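PDB 2H9F: hypothetical protein from Pseudomonas aeruginosa, which probably isomerises methylaconitate and belongs to the PrpF family. Local coordinates for residues Ser102-Gly106 and Asn107-Gly111. Numbering follows the deposited sequence.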
loop_
_atom_site.group_PDB
_atom_site.type_symbol
_atom_site.label_atom_id
_atom_site.label_comp_id
_atom_site.label_asym_id
_atom_site.label_seq_id
_atom_site.Cartn_x
_atom_site.Cartn_y
_atom_site.Cartn_z
ATOM N N SER A 102 -17.971 -13.682 2.382
ATOM C CA SER A 102 -18.682 -14.197 3.558
ATOM C C SER A 102 -18.728 -13.211 4.736
ATOM O O SER A 102 -19.464 -13.441 5.694
ATOM C CB SER A 102 -18.011 -15.473 4.024
ATOM O OG SER A 102 -16.769 -15.146 4.619
ATOM N N GLY A 103 -17.945 -12.142 4.690
ATOM C CA GLY A 103 -17.840 -11.264 5.863
ATOM C C GLY A 103 -18.566 -9.954 5.658
ATOM O O GLY A 103 -19.140 -9.714 4.580
ATOM N N ASN A 104 -18.533 -9.107 6.694
ATOM C CA ASN A 104 -18.722 -7.654 6.519
ATOM C C ASN A 104 -17.500 -6.867 7.014
ATOM O O ASN A 104 -16.740 -7.280 7.914
ATOM C CB ASN A 104 -20.014 -7.073 7.197
ATOM C CG ASN A 104 -20.234 -5.525 6.884
ATOM O OD1 ASN A 104 -19.998 -5.076 5.740
ATOM N ND2 ASN A 104 -20.643 -4.729 7.911
ATOM N N CYS A 105 -17.369 -5.705 6.385
ATOM C CA CYS A 105 -16.473 -4.662 6.792
ATOM C C CYS A 105 -17.301 -3.490 7.327
ATOM O O CYS A 105 -17.943 -2.753 6.573
ATOM C CB CYS A 105 -15.623 -4.223 5.591
ATOM S SG CYS A 105 -14.356 -3.177 6.135
ATOM N N GLY A 106 -17.290 -3.340 8.636
ATOM C CA GLY A 106 -17.984 -2.249 9.277
ATOM C C GLY A 106 -17.376 -0.912 8.912
ATOM O O GLY A 106 -18.072 0.117 8.913
ATOM N N ASN A 107 -16.069 -0.909 8.602
ATOM C CA ASN A 107 -15.394 0.353 8.196
ATOM C C ASN A 107 -15.891 0.793 6.830
ATOM O O ASN A 107 -16.297 1.974 6.697
ATOM C CB ASN A 107 -13.864 0.269 8.302
ATOM C CG ASN A 107 -13.404 0.459 9.729
ATOM O OD1 ASN A 107 -13.246 1.594 10.204
ATOM N ND2 ASN A 107 -13.275 -0.634 10.454
ATOM N N LEU A 108 -15.956 -0.161 5.867
ATOM C CA LEU A 108 -16.467 0.177 4.538
ATOM C C LEU A 108 -17.974 0.445 4.505
ATOM O O LEU A 108 -18.432 1.124 3.593
ATOM C CB LEU A 108 -16.022 -0.810 3.441
ATOM C CG LEU A 108 -14.564 -0.687 2.957
ATOM C CD1 LEU A 108 -14.403 -1.439 1.660
ATOM C CD2 LEU A 108 -13.982 0.757 2.816
ATOM N N SER A 109 -18.733 -0.009 5.504
ATOM C CA SER A 109 -20.151 0.438 5.679
ATOM C C SER A 109 -20.313 1.941 5.640
ATOM O O SER A 109 -21.256 2.460 5.054
ATOM C CB SER A 109 -20.698 -0.057 7.022
ATOM O OG SER A 109 -20.585 -1.463 7.070
ATOM N N THR A 110 -19.389 2.639 6.290
ATOM C CA THR A 110 -19.417 4.079 6.284
ATOM C C THR A 110 -19.381 4.546 4.826
ATOM O O THR A 110 -20.181 5.376 4.450
ATOM C CB THR A 110 -18.243 4.666 7.072
ATOM O OG1 THR A 110 -17.928 3.821 8.198
ATOM C CG2 THR A 110 -18.582 6.047 7.551
ATOM N N GLY A 111 -18.491 3.950 4.008
ATOM C CA GLY A 111 -18.383 4.286 2.605
ATOM C C GLY A 111 -19.622 3.889 1.819
ATOM O O GLY A 111 -20.041 4.611 0.918
#
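C105 and L108 meet because SG of C105 is turned anti to its own backbone N (chi1 -170°), which brings SG to the amide of L108 at the start of helix 106-118. S109 turns back toward the same residue with OG beside its backbone N (chi1 -57°), and this sets the hydroxyl near the C105 carbonyl. C105 is the N-cap of the helix. Its SG accepts a nearly straight bond from L108 N at 3.4 Å, with an N-H...S angle of 163°. Sulfur thus occupies the capping place that a serine or aspartate oxygen often fills. CB of L108 also packs against this SG at 4.0 Å.

The C105 carbonyl opens the helical ladder. S109 N donates to C105 O at 3.0 Å, and S109 OG donates to C105 O at 3.0 Å as well. The two donors reach the oxygen from opposite faces of the carbonyl plane. Y87 OH, from strand 85-92, also hydrogen-bonds to this oxygen, so three groups grip it. PrpF proteins share the diaminopimelate epimerase-like fold, in which a central helix is wrapped by strands. In diaminopimelate epimerase itself, catalytic cysteines sit at the N-termini of such helices; the place of C105 is consistent with a similar role.

CB of S109 lies 3.2 Å from G106 O. ND2 of N104 comes within 3.4 Å of S109 OG. Within the same first turn, T110 OG1 donates to N107 O at 2.9 Å, from the same face of that carbonyl as T110 N. The N107 side chain points its OD1 elsewhere, to T19 N. R379 and A381 of strand 369-386 touch T110, while K71 and V73 of strand 71-77 touch L108.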